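Local coordinates for conserved hypothetical protein (Sulfolobus solfataricus, PDB 2FNA) that probably binds and hydrolyses ATP as an archaeal AAA+ ATPase, and in this crystal holds ADP and a magnesium ion in its nucleotide site, at residues K26-P31 against K136-I141; S45-G50 against I140-E145; A162-Y165 against R170-F173; D185-E190 against R199-V204. All blocks are in the same frame, centred on the assembly; numbering follows the deposited sequence.

All four contacts belong to one P-loop ATPase domain and reach the same five-stranded parallel sheet, ordered 58-62, 139-144, 171-177, 32-37, 202-206. Contacts 1 and 2 share strand 139-144 and residues I140 and I141, and their centres lie about 11 Å apart; contact 2 is the one that reaches the nucleotide. Contact 3 follows along the chain, on the adjacent strand 171-177, its centre about 9 Å from that of contact 1. Contact 4 comes last, at the edge strand 202-206, its centre about 17 Å from those of contacts 1 and 2 and about 13 Å from that of contact 3. Together they sample how helices and loops are fastened across the sheet that supports the ADP site.

Contact 1: residues K26-P31 against K136-I141; sequences KGLRAP and KDNVII
L28 and I140 meet end to end through their CD1 methyls, and the two side chains run roughly perpendicular to each other. The evidence for a point-like contact is the spacing: L28 CD1 to I140 CD1 is 4.1 Å, whereas the other leucine methyl, L28 CD2, stands 4.7 Å from I140 CD1. The backbones stay well apart, with 9.0 Å between the CA atoms of L28 and I140, so the side chains alone span the gap. I140 starts out along the flank of the contact. Its CG1 branch lies anti to the carbonyl carbon (chi1 -57°) and, being extended, swings CD1 across to the leucine.

L28 follows helix 19-27 and takes positive phi (45°), which turns the chain out of the helix while its side chain points toward strand 139-144. The same methyl also touches the amide of N138, with L28 CD1 4.3 Å from N138 ND2. That approach is plain van der Waals packing and no hydrogen bond crosses between the segments. Only 112 Å² is buried in all, which agrees with so few touching atoms.

Other residues close the space around this meeting point: L54 of helix 43-54 packs on both L28 and I140, and K172 lies against both L28 and N138. Backbone bonds tie V139 to R170 and K172, and I140 to P57 and I59, fixing the strand between its two neighbours. A helix end packed on an inner strand of a parallel sheet ordered 2-3-4-1-5 is part of the α/β core of AAA+ P-loop ATPases.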
loop_
_atom_site.group_PDB
_atom_site.type_symbol
_atom_site.label_atom_id
_atom_site.label_comp_id
_atom_site.label_asym_id
_atom_site.label_seq_id
_atom_site.Cartn_x
_atom_site.Cartn_y
_atom_site.Cartn_z
ATOM N N LYS A 26 6.928 -4.002 14.534
ATOM C CA LYS A 26 6.457 -4.517 15.809
ATOM C C LYS A 26 6.824 -3.663 17.025
ATOM O O LYS A 26 6.149 -3.749 18.049
ATOM C CB LYS A 26 6.994 -5.955 16.009
ATOM C CG LYS A 26 6.298 -6.977 15.121
ATOM C CD LYS A 26 6.903 -8.383 15.292
ATOM C CE LYS A 26 6.589 -8.985 16.633
ATOM N NZ LYS A 26 7.544 -10.094 16.977
ATOM N N GLY A 27 7.898 -2.869 16.919
ATOM C CA GLY A 27 8.329 -1.982 17.992
ATOM C C GLY A 27 7.347 -0.860 18.279
ATOM O O GLY A 27 7.344 -0.313 19.381
ATOM N N LEU A 28 6.509 -0.523 17.296
ATOM C CA LEU A 28 5.483 0.517 17.467
ATOM C C LEU A 28 6.139 1.725 18.166
ATOM O O LEU A 28 5.677 2.201 19.188
ATOM C CB LEU A 28 4.301 -0.035 18.276
ATOM C CG LEU A 28 3.515 -1.220 17.664
ATOM C CD1 LEU A 28 2.486 -1.766 18.651
ATOM C CD2 LEU A 28 2.812 -0.864 16.377
ATOM N N ARG A 29 7.248 2.162 17.569
ATOM C CA ARG A 29 8.218 3.053 18.161
ATOM C C ARG A 29 7.792 4.518 18.239
ATOM O O ARG A 29 8.418 5.301 18.936
ATOM C CB ARG A 29 9.538 2.918 17.390
ATOM C CG ARG A 29 10.209 1.573 17.610
ATOM C CD ARG A 29 11.457 1.386 16.777
ATOM N NE ARG A 29 11.920 -0.004 16.848
ATOM C CZ ARG A 29 13.015 -0.483 16.256
ATOM N NH1 ARG A 29 13.786 0.308 15.515
ATOM N NH2 ARG A 29 13.341 -1.767 16.405
ATOM N N ALA A 30 6.760 4.886 17.485
ATOM C CA ALA A 30 6.060 6.156 17.656
ATOM C C ALA A 30 4.552 5.849 17.579
ATOM O O ALA A 30 4.154 4.755 17.185
ATOM C CB ALA A 30 6.465 7.130 16.573
ATOM N N PRO A 31 3.705 6.787 17.999
ATOM C CA PRO A 31 2.259 6.575 17.836
ATOM C C PRO A 31 1.792 6.268 16.408
ATOM O O PRO A 31 0.744 5.615 16.221
ATOM C CB PRO A 31 1.668 7.891 18.338
ATOM C CG PRO A 31 2.665 8.346 19.362
ATOM C CD PRO A 31 3.995 8.015 18.760
ATOM N N LYS A 136 -6.326 -2.697 28.360
ATOM C CA LYS A 136 -5.149 -2.528 29.221
ATOM C C LYS A 136 -3.898 -2.452 28.355
ATOM O O LYS A 136 -2.893 -1.855 28.740
ATOM C CB LYS A 136 -5.028 -3.710 30.211
ATOM N N ASP A 137 -3.987 -3.035 27.170
ATOM C CA ASP A 137 -2.860 -3.152 26.243
ATOM C C ASP A 137 -2.976 -2.133 25.104
ATOM O O ASP A 137 -4.019 -1.506 24.941
ATOM C CB ASP A 137 -2.851 -4.574 25.673
ATOM C CG ASP A 137 -2.862 -5.649 26.774
ATOM O OD1 ASP A 137 -1.902 -5.672 27.568
ATOM O OD2 ASP A 137 -3.825 -6.451 26.846
ATOM N N ASN A 138 -1.898 -1.957 24.340
ATOM C CA ASN A 138 -1.933 -1.158 23.112
ATOM C C ASN A 138 -2.977 -1.728 22.148
ATOM O O ASN A 138 -3.142 -2.944 22.046
ATOM C CB ASN A 138 -0.565 -1.162 22.394
ATOM C CG ASN A 138 0.480 -0.310 23.087
ATOM O OD1 ASN A 138 0.168 0.488 23.951
ATOM N ND2 ASN A 138 1.733 -0.480 22.694
ATOM N N VAL A 139 -3.696 -0.845 21.464
ATOM C CA VAL A 139 -4.631 -1.254 20.410
ATOM C C VAL A 139 -4.060 -0.676 19.133
ATOM O O VAL A 139 -3.690 0.487 19.101
ATOM C CB VAL A 139 -6.031 -0.672 20.622
ATOM C CG1 VAL A 139 -6.957 -1.076 19.491
ATOM C CG2 VAL A 139 -6.591 -1.083 22.011
ATOM N N ILE A 140 -3.995 -1.504 18.105
ATOM C CA ILE A 140 -3.379 -1.142 16.857
ATOM C C ILE A 140 -4.475 -0.791 15.885
ATOM O O ILE A 140 -5.467 -1.526 15.741
ATOM C CB ILE A 140 -2.520 -2.284 16.326
ATOM C CG1 ILE A 140 -1.466 -2.643 17.379
ATOM C CG2 ILE A 140 -1.916 -1.921 14.962
ATOM C CD1 ILE A 140 -0.690 -3.862 17.071
ATOM N N ILE A 141 -4.300 0.347 15.231
ATOM C CA ILE A 141 -5.211 0.798 14.210
ATOM C C ILE A 141 -4.441 0.770 12.903
ATOM O O ILE A 141 -3.473 1.524 12.719
ATOM C CB ILE A 141 -5.729 2.217 14.430
ATOM C CG1 ILE A 141 -6.236 2.419 15.854
ATOM C CG2 ILE A 141 -6.813 2.523 13.399
ATOM C CD1 ILE A 141 -7.599 1.898 16.135
#

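Contact 2: residues S45-G50 against I140-E145; sequences SIIKIG and IIVLDE. With ADP (adenosine-5'-diphosphate), chain D; EDO (1,2-ethanediol), chain H.
I47 of helix 43-54 is the residue that leans on strand 139-144, touching V142 and then D144. At V142 the two side chains pass side by side, pointing opposite ways, and I47 CG2 lodges by the valine methyls, 3.8 Å from V142 CG1 and 4.2 Å from V142 CG2. Next on this side is D144, whose OD1 lies 4.4 Å from I47 CD1. Its carboxylate is held by S176 OG at OD1 and by Y60 OH and S44 OG at OD2, about 4 Å from the bound magnesium ion.

One helical turn before K48, S45 grips the ADP α-phosphate oxygen O1A twice, through S45 N (2.9 Å) and S45 OG (2.6 Å). The K48 chain bends at chi3 and again at chi4 (-68°), which brings its amine round to a 1,2-ethanediol, probably from the crystallisation liquor, and K48 NZ donates a hydrogen bond to O1 of the diol (2.9 Å). An alanine here would probably leave that hydroxyl without its bond and the diol free to shift. The strand's IIVLDE sequence, ending in an acidic pair beside the magnesium and helix 43-54, is consistent with a Walker B motif.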
loop_
_atom_site.group_PDB
_atom_site.type_symbol
_atom_site.label_atom_id
_atom_site.label_comp_id
_atom_site.label_asym_id
_atom_site.label_seq_id
_atom_site.Cartn_x
_atom_site.Cartn_y
_atom_site.Cartn_z
ATOM N N SER A 45 1.667 -7.978 4.070
ATOM C CA SER A 45 2.253 -9.169 4.712
ATOM C C SER A 45 2.954 -8.895 6.057
ATOM O O SER A 45 2.687 -9.589 7.081
ATOM C CB SER A 45 3.216 -9.896 3.741
ATOM O OG SER A 45 2.578 -10.339 2.529
ATOM N N ILE A 46 3.869 -7.932 6.096
ATOM C CA ILE A 46 4.585 -7.707 7.359
ATOM C C ILE A 46 3.682 -7.133 8.429
ATOM O O ILE A 46 3.910 -7.365 9.603
ATOM C CB ILE A 46 5.850 -6.833 7.237
ATOM C CG1 ILE A 46 5.550 -5.399 6.781
ATOM C CG2 ILE A 46 6.892 -7.504 6.380
ATOM C CD1 ILE A 46 6.681 -4.438 7.162
ATOM N N ILE A 47 2.654 -6.393 8.008
ATOM C CA ILE A 47 1.646 -5.845 8.909
ATOM C C ILE A 47 0.848 -6.981 9.532
ATOM O O ILE A 47 0.666 -7.019 10.759
ATOM C CB ILE A 47 0.711 -4.845 8.182
ATOM C CG1 ILE A 47 1.484 -3.572 7.829
ATOM C CG2 ILE A 47 -0.481 -4.422 9.058
ATOM C CD1 ILE A 47 0.708 -2.575 7.013
ATOM N N LYS A 48 0.376 -7.901 8.691
ATOM C CA LYS A 48 -0.320 -9.105 9.177
ATOM C C LYS A 48 0.565 -9.988 10.069
ATOM O O LYS A 48 0.150 -10.408 11.135
ATOM C CB LYS A 48 -0.813 -9.895 8.002
ATOM C CG LYS A 48 -1.949 -9.173 7.279
ATOM C CD LYS A 48 -2.165 -9.719 5.874
ATOM C CE LYS A 48 -3.572 -10.113 5.676
ATOM N NZ LYS A 48 -3.894 -11.304 6.528
ATOM N N ILE A 49 1.799 -10.241 9.644
ATOM C CA ILE A 49 2.739 -11.000 10.446
ATOM C C ILE A 49 2.939 -10.286 11.772
ATOM O O ILE A 49 2.844 -10.911 12.821
ATOM C CB ILE A 49 4.083 -11.188 9.694
ATOM C CG1 ILE A 49 3.899 -12.158 8.526
ATOM C CG2 ILE A 49 5.199 -11.657 10.639
ATOM C CD1 ILE A 49 5.036 -12.103 7.536
ATOM N N GLY A 50 3.192 -8.961 11.710
ATOM C CA GLY A 50 3.447 -8.128 12.890
ATOM C C GLY A 50 2.309 -8.172 13.900
ATOM O O GLY A 50 2.547 -8.401 15.060
ATOM N N ILE A 140 -3.995 -1.504 18.105
ATOM C CA ILE A 140 -3.379 -1.142 16.857
ATOM C C ILE A 140 -4.475 -0.791 15.885
ATOM O O ILE A 140 -5.467 -1.526 15.741
ATOM C CB ILE A 140 -2.520 -2.284 16.326
ATOM C CG1 ILE A 140 -1.466 -2.643 17.379
ATOM C CG2 ILE A 140 -1.916 -1.921 14.962
ATOM C CD1 ILE A 140 -0.690 -3.862 17.071
ATOM N N ILE A 141 -4.300 0.347 15.231
ATOM C CA ILE A 141 -5.211 0.798 14.210
ATOM C C ILE A 141 -4.441 0.770 12.903
ATOM O O ILE A 141 -3.473 1.524 12.719
ATOM C CB ILE A 141 -5.729 2.217 14.430
ATOM C CG1 ILE A 141 -6.236 2.419 15.854
ATOM C CG2 ILE A 141 -6.813 2.523 13.399
ATOM C CD1 ILE A 141 -7.599 1.898 16.135
ATOM N N VAL A 142 -4.865 -0.127 12.018
ATOM C CA VAL A 142 -4.218 -0.308 10.740
ATOM C C VAL A 142 -5.024 0.373 9.680
ATOM O O VAL A 142 -6.229 0.093 9.507
ATOM C CB VAL A 142 -4.066 -1.813 10.386
ATOM C CG1 VAL A 142 -3.378 -1.994 9.076
ATOM C CG2 VAL A 142 -3.318 -2.544 11.485
ATOM N N LEU A 143 -4.334 1.246 8.952
ATOM C CA LEU A 143 -4.868 1.893 7.779
ATOM C C LEU A 143 -4.009 1.438 6.637
ATOM O O LEU A 143 -2.985 2.039 6.347
ATOM C CB LEU A 143 -4.800 3.410 7.938
ATOM C CG LEU A 143 -5.488 4.000 9.176
ATOM C CD1 LEU A 143 -5.334 5.484 9.201
ATOM C CD2 LEU A 143 -6.940 3.640 9.221
ATOM N N ASP A 144 -4.416 0.338 6.018
ATOM C CA ASP A 144 -3.626 -0.277 4.980
ATOM C C ASP A 144 -4.012 0.369 3.647
ATOM O O ASP A 144 -5.124 0.206 3.153
ATOM C CB ASP A 144 -3.845 -1.786 4.994
ATOM C CG ASP A 144 -2.819 -2.573 4.162
ATOM O OD1 ASP A 144 -1.891 -1.982 3.572
ATOM O OD2 ASP A 144 -2.970 -3.829 4.096
ATOM N N GLU A 145 -3.047 1.088 3.095
ATOM C CA GLU A 145 -3.211 2.017 1.961
ATOM C C GLU A 145 -3.938 3.308 2.382
ATOM O O GLU A 145 -4.925 3.711 1.781
ATOM C CB GLU A 145 -3.855 1.345 0.740
ATOM C CG GLU A 145 -3.025 0.165 0.154
ATOM C CD GLU A 145 -1.713 0.566 -0.475
ATOM O OE1 GLU A 145 -1.535 1.737 -0.899
ATOM O OE2 GLU A 145 -0.813 -0.300 -0.550
HETATM P PB ADP D . 1.939 -5.037 -0.730
HETATM O O1B ADP D . 3.229 -4.323 -0.481
HETATM O O2B ADP D . 1.397 -4.755 -2.128
HETATM O O3B ADP D . 0.914 -4.974 0.352
HETATM P PA ADP D . 1.739 -7.945 -0.257
HETATM O O1A ADP D . 1.940 -8.175 1.207
HETATM O O2A ADP D . 0.315 -7.952 -0.629
HETATM O O3A ADP D . 2.449 -6.615 -0.866
HETATM O "O5'" ADP D . 2.646 -9.014 -1.004
HETATM C "C5'" ADP D . 2.574 -9.233 -2.423
HETATM C "C4'" ADP D . 2.759 -10.717 -2.728
HETATM O "O4'" ADP D . 4.107 -11.119 -2.569
HETATM C "C3'" ADP D . 1.978 -11.639 -1.844
HETATM O "O3'" ADP D . 1.719 -12.838 -2.605
HETATM C "C2'" ADP D . 2.941 -11.994 -0.732
HETATM O "O2'" ADP D . 2.663 -13.256 -0.145
HETATM C "C1'" ADP D . 4.232 -12.040 -1.500
HETATM N N9 ADP D . 5.422 -11.631 -0.763
HETATM C C8 ADP D . 5.929 -10.380 -0.713
HETATM N N7 ADP D . 7.062 -10.368 -0.012
HETATM C C5 ADP D . 7.282 -11.632 0.421
HETATM C C6 ADP D . 8.310 -12.339 1.216
HETATM N N6 ADP D . 9.354 -11.662 1.738
HETATM N N1 ADP D . 8.181 -13.683 1.404
HETATM C C2 ADP D . 7.156 -14.383 0.883
HETATM N N3 ADP D . 6.191 -13.810 0.145
HETATM C C4 ADP D . 6.216 -12.472 -0.110
HETATM C C1 EDO H . -4.278 -10.315 10.302
HETATM O O1 EDO H . -4.137 -11.427 9.412
HETATM C C2 EDO H . -5.646 -9.670 10.100
HETATM O O2 EDO H . -5.853 -9.284 8.731
#

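Contact 3: residues A162-Y165 against R170-F173; sequences AYAY and RIKF
A164 carries most of this contact, giving up 47 Å² of the 91 Å² buried in total, and its single methyl faces both F173 and I171. The main partner is the phenylalanine ring. A164 CB approaches its rim within the ring plane, 3.7 Å from F173 CE2 and 4.2 Å from F173 CZ. The methyl therefore packs against the ring's outer edge and not over its π face, an ordinary van der Waals contact that leaves no case for a CH-π interaction here. F173 contributes 23 Å², and its first torsion (-67°) puts CG beside the backbone N and anti to the carbonyl carbon, from where the ring extends toward the helix.

I171 adds 17 Å² from two residues earlier on the same side of the strand. Its CB heads for the helix, yet only the short branch arrives: I171 CG2 is 4.5 Å from A164 CB, while chi2 of -70° bends CD1 away. The separation of the backbones fits a small residue on the helix, since the CA atoms of A164 and I171 are 6.7 Å apart. No hydrogen bond links the two segments.

The pair closes the β-α-β unit in which helix 158-167 leads by a short turn into strand 171-177. Helix 124-133 lies alongside, L128 touching both A164 and F173 and F131 touching I171. In the sheet, I141 of strand 139-144 packs on I171 and F173, and I32 of strand 32-37 meets F173 from the other neighbouring strand.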
loop_
_atom_site.group_PDB
_atom_site.type_symbol
_atom_site.label_atom_id
_atom_site.label_comp_id
_atom_site.label_asym_id
_atom_site.label_seq_id
_atom_site.Cartn_x
_atom_site.Cartn_y
_atom_site.Cartn_z
ATOM N N ALA A 162 -3.892 13.490 15.386
ATOM C CA ALA A 162 -2.953 14.288 16.182
ATOM C C ALA A 162 -3.304 14.214 17.668
ATOM O O ALA A 162 -2.429 14.113 18.515
ATOM C CB ALA A 162 -2.967 15.740 15.724
ATOM N N TYR A 163 -4.591 14.266 17.970
ATOM C CA TYR A 163 -5.063 14.113 19.338
ATOM C C TYR A 163 -4.592 12.775 19.968
ATOM O O TYR A 163 -4.115 12.735 21.105
ATOM C CB TYR A 163 -6.594 14.261 19.413
ATOM C CG TYR A 163 -7.108 13.996 20.806
ATOM C CD1 TYR A 163 -6.956 14.948 21.794
ATOM C CD2 TYR A 163 -7.663 12.759 21.155
ATOM C CE1 TYR A 163 -7.372 14.717 23.087
ATOM C CE2 TYR A 163 -8.081 12.511 22.466
ATOM C CZ TYR A 163 -7.928 13.501 23.422
ATOM O OH TYR A 163 -8.321 13.314 24.729
ATOM N N ALA A 164 -4.753 11.693 19.218
ATOM C CA ALA A 164 -4.290 10.385 19.612
ATOM C C ALA A 164 -2.778 10.356 19.778
ATOM O O ALA A 164 -2.258 9.901 20.805
ATOM C CB ALA A 164 -4.727 9.347 18.562
ATOM N N TYR A 165 -2.080 10.839 18.757
ATOM C CA TYR A 165 -0.619 10.931 18.778
ATOM C C TYR A 165 -0.137 11.606 20.051
ATOM O O TYR A 165 0.721 11.067 20.764
ATOM C CB TYR A 165 -0.103 11.680 17.515
ATOM C CG TYR A 165 1.409 11.593 17.332
ATOM C CD1 TYR A 165 2.269 12.266 18.192
ATOM C CD2 TYR A 165 1.958 10.856 16.308
ATOM C CE1 TYR A 165 3.635 12.192 18.033
ATOM C CE2 TYR A 165 3.317 10.764 16.147
ATOM C CZ TYR A 165 4.150 11.433 17.025
ATOM O OH TYR A 165 5.492 11.356 16.855
ATOM N N ARG A 170 -2.079 4.452 24.478
ATOM C CA ARG A 170 -2.308 3.046 24.107
ATOM C C ARG A 170 -2.883 2.859 22.711
ATOM O O ARG A 170 -3.318 1.766 22.390
ATOM C CB ARG A 170 -3.221 2.337 25.119
ATOM C CG ARG A 170 -2.525 2.071 26.451
ATOM C CD ARG A 170 -3.290 1.106 27.332
ATOM N NE ARG A 170 -4.572 1.649 27.774
ATOM C CZ ARG A 170 -4.711 2.605 28.692
ATOM N NH1 ARG A 170 -3.648 3.160 29.280
ATOM N NH2 ARG A 170 -5.927 3.023 29.024
ATOM N N ILE A 171 -2.898 3.904 21.896
ATOM C CA ILE A 171 -3.357 3.803 20.501
ATOM C C ILE A 171 -2.120 3.914 19.626
ATOM O O ILE A 171 -1.376 4.901 19.720
ATOM C CB ILE A 171 -4.419 4.897 20.113
ATOM C CG1 ILE A 171 -5.730 4.762 20.906
ATOM C CG2 ILE A 171 -4.722 4.882 18.607
ATOM C CD1 ILE A 171 -6.574 3.587 20.574
ATOM N N LYS A 172 -1.871 2.860 18.838
ATOM C CA LYS A 172 -0.729 2.771 17.938
ATOM C C LYS A 172 -1.198 2.547 16.511
ATOM O O LYS A 172 -1.819 1.528 16.219
ATOM C CB LYS A 172 0.171 1.615 18.352
ATOM C CG LYS A 172 0.625 1.633 19.777
ATOM C CD LYS A 172 1.509 2.819 20.063
ATOM C CE LYS A 172 1.962 2.885 21.530
ATOM N NZ LYS A 172 2.444 4.263 21.710
ATOM N N PHE A 173 -0.924 3.504 15.621
ATOM C CA PHE A 173 -1.335 3.403 14.236
ATOM C C PHE A 173 -0.267 2.767 13.387
ATOM O O PHE A 173 0.953 3.046 13.542
ATOM C CB PHE A 173 -1.588 4.785 13.631
ATOM C CG PHE A 173 -2.764 5.495 14.208
ATOM C CD1 PHE A 173 -4.024 5.344 13.632
ATOM C CD2 PHE A 173 -2.621 6.338 15.294
ATOM C CE1 PHE A 173 -5.124 5.980 14.169
ATOM C CE2 PHE A 173 -3.715 7.003 15.816
ATOM C CZ PHE A 173 -4.966 6.819 15.249
#

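Contact 4: residues D185-E190 against R199-V204; sequences DYLRVE and RAFSTV. With EDO (1,2-ethanediol), chain F; EDO (1,2-ethanediol), chain I.
In L187 and F201, chi1 values of -63° and -52° place CG beside the backbone N and anti to the carbonyl carbon in both, and the two side chains extend toward one another. V189 joins them with its CG2 branch, which likewise lies anti to the carbonyl carbon. Segment 185-190 carries a Schellman motif: R188, the first residue to leave helical geometry after helix 180-186, has positive phi, and R188 N to D185 O (3.0 Å) is one of the two bonds back. L187 and V189 flank that turning residue, and both reach the same ring atom.

L187 CD1 lies 3.8 Å from F201 CE2, and V189 CG2 is 3.9 Å from that same F201 CE2. Both methyls approach the ring obliquely. Of the 104 Å² buried, F201 supplies 58 Å². The contact thus joins the turn after helix 180-186 to the chain leading into edge strand 202-206 of the P-loop ATPase sheet, where L34 of strand 32-37 touches both L187 and F201.

R199 O sits over one face of the F201 ring near its border, 3.7 Å from the plane. A bound 1,2-ethanediol takes the adjoining backbone amide, F201 N donating to its O2 at 3.0 Å with an N-H···O angle of 164°.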
loop_
_atom_site.group_PDB
_atom_site.type_symbol
_atom_site.label_atom_id
_atom_site.label_comp_id
_atom_site.label_asym_id
_atom_site.label_seq_id
_atom_site.Cartn_x
_atom_site.Cartn_y
_atom_site.Cartn_z
ATOM N N ASP A 185 1.550 13.577 1.423
ATOM C CA ASP A 185 0.612 14.642 1.122
ATOM C C ASP A 185 -0.657 14.484 1.957
ATOM O O ASP A 185 -1.177 15.460 2.499
ATOM C CB ASP A 185 0.208 14.614 -0.347
ATOM C CG ASP A 185 1.312 15.067 -1.241
ATOM O OD1 ASP A 185 2.376 15.399 -0.705
ATOM O OD2 ASP A 185 1.125 15.075 -2.474
ATOM N N TYR A 186 -1.148 13.260 2.060
ATOM C CA TYR A 186 -2.349 12.995 2.885
ATOM C C TYR A 186 -2.205 13.473 4.356
ATOM O O TYR A 186 -3.127 14.047 4.933
ATOM C CB TYR A 186 -2.730 11.520 2.850
ATOM C CG TYR A 186 -3.821 11.248 3.861
ATOM C CD1 TYR A 186 -5.099 11.763 3.676
ATOM C CD2 TYR A 186 -3.541 10.613 5.039
ATOM C CE1 TYR A 186 -6.098 11.581 4.630
ATOM C CE2 TYR A 186 -4.516 10.423 5.980
ATOM C CZ TYR A 186 -5.793 10.933 5.777
ATOM O OH TYR A 186 -6.767 10.706 6.750
ATOM N N LEU A 187 -1.040 13.219 4.924
ATOM C CA LEU A 187 -0.709 13.511 6.314
ATOM C C LEU A 187 -0.224 14.974 6.478
ATOM O O LEU A 187 0.006 15.424 7.610
ATOM C CB LEU A 187 0.357 12.505 6.805
ATOM C CG LEU A 187 -0.007 11.008 6.865
ATOM C CD1 LEU A 187 1.210 10.114 7.061
ATOM C CD2 LEU A 187 -1.028 10.708 7.950
ATOM N N ARG A 188 -0.121 15.677 5.334
ATOM C CA ARG A 188 0.175 17.103 5.258
ATOM C C ARG A 188 1.485 17.443 5.975
ATOM O O ARG A 188 1.602 18.468 6.617
ATOM C CB ARG A 188 -1.009 17.943 5.780
ATOM C CG ARG A 188 -2.363 17.472 5.233
ATOM C CD ARG A 188 -3.495 18.477 5.380
ATOM N NE ARG A 188 -4.740 18.003 4.752
ATOM C CZ ARG A 188 -5.854 18.737 4.622
ATOM N NH1 ARG A 188 -5.907 19.999 5.041
ATOM N NH2 ARG A 188 -6.928 18.216 4.040
ATOM N N VAL A 189 2.467 16.565 5.829
ATOM C CA VAL A 189 3.798 16.720 6.420
ATOM C C VAL A 189 4.491 18.002 6.021
ATOM O O VAL A 189 5.382 18.489 6.744
ATOM C CB VAL A 189 4.671 15.456 6.073
ATOM C CG1 VAL A 189 6.102 15.600 6.539
ATOM C CG2 VAL A 189 4.068 14.253 6.730
ATOM N N GLU A 190 4.074 18.557 4.880
ATOM C CA GLU A 190 4.623 19.813 4.339
ATOM C C GLU A 190 3.996 21.100 4.874
ATOM O O GLU A 190 4.420 22.180 4.529
ATOM C CB GLU A 190 4.530 19.797 2.797
ATOM C CG GLU A 190 3.165 20.220 2.158
ATOM C CD GLU A 190 1.964 19.270 2.459
ATOM O OE1 GLU A 190 2.172 18.042 2.757
ATOM O OE2 GLU A 190 0.804 19.780 2.394
ATOM N N ARG A 199 5.864 16.039 13.826
ATOM C CA ARG A 199 5.808 14.824 14.629
ATOM C C ARG A 199 6.481 13.690 13.896
ATOM O O ARG A 199 6.253 13.508 12.718
ATOM C CB ARG A 199 4.346 14.493 14.933
ATOM C CG ARG A 199 3.749 15.541 15.833
ATOM C CD ARG A 199 2.251 15.487 15.907
ATOM N NE ARG A 199 1.780 16.388 16.956
ATOM C CZ ARG A 199 1.728 17.722 16.858
ATOM N NH1 ARG A 199 2.095 18.382 15.745
ATOM N NH2 ARG A 199 1.287 18.422 17.896
ATOM N N ALA A 200 7.319 12.920 14.572
ATOM C CA ALA A 200 8.078 11.893 13.869
ATOM C C ALA A 200 7.264 10.604 13.732
ATOM O O ALA A 200 6.499 10.243 14.625
ATOM C CB ALA A 200 9.431 11.642 14.537
ATOM N N PHE A 201 7.387 9.970 12.564
ATOM C CA PHE A 201 6.805 8.667 12.308
ATOM C C PHE A 201 7.904 7.627 12.281
ATOM O O PHE A 201 8.949 7.857 11.672
ATOM C CB PHE A 201 6.093 8.665 10.957
ATOM C CG PHE A 201 5.095 9.789 10.783
ATOM C CD1 PHE A 201 4.375 10.284 11.859
ATOM C CD2 PHE A 201 4.859 10.329 9.523
ATOM C CE1 PHE A 201 3.462 11.312 11.696
ATOM C CE2 PHE A 201 3.922 11.348 9.348
ATOM C CZ PHE A 201 3.232 11.837 10.444
ATOM N N SER A 202 7.681 6.494 12.945
ATOM C CA SER A 202 8.547 5.330 12.808
ATOM C C SER A 202 8.252 4.741 11.430
ATOM O O SER A 202 7.094 4.354 11.132
ATOM C CB SER A 202 8.266 4.292 13.884
ATOM O OG SER A 202 9.131 3.171 13.761
ATOM N N THR A 203 9.286 4.683 10.593
ATOM C CA THR A 203 9.107 4.369 9.159
ATOM C C THR A 203 9.898 3.113 8.783
ATOM O O THR A 203 11.091 2.978 9.133
ATOM C CB THR A 203 9.539 5.572 8.295
ATOM O OG1 THR A 203 8.829 6.734 8.743
ATOM C CG2 THR A 203 9.212 5.333 6.786
ATOM N N VAL A 204 9.202 2.182 8.146
ATOM C CA VAL A 204 9.755 0.950 7.582
ATOM C C VAL A 204 9.476 0.961 6.070
ATOM O O VAL A 204 8.351 1.237 5.650
ATOM C CB VAL A 204 9.033 -0.244 8.207
ATOM C CG1 VAL A 204 9.578 -1.530 7.691
ATOM C CG2 VAL A 204 9.138 -0.194 9.740
HETATM C C1 EDO F . 9.869 12.144 8.541
HETATM O O1 EDO F . 9.945 11.270 7.383
HETATM C C2 EDO F . 8.741 11.819 9.518
HETATM O O2 EDO F . 9.314 11.390 10.763
HETATM C C1 EDO I . -5.442 19.982 8.405
HETATM O O1 EDO I . -6.400 19.866 9.508
HETATM C C2 EDO I . -4.865 21.396 8.222
HETATM O O2 EDO I . -3.893 21.491 7.145
#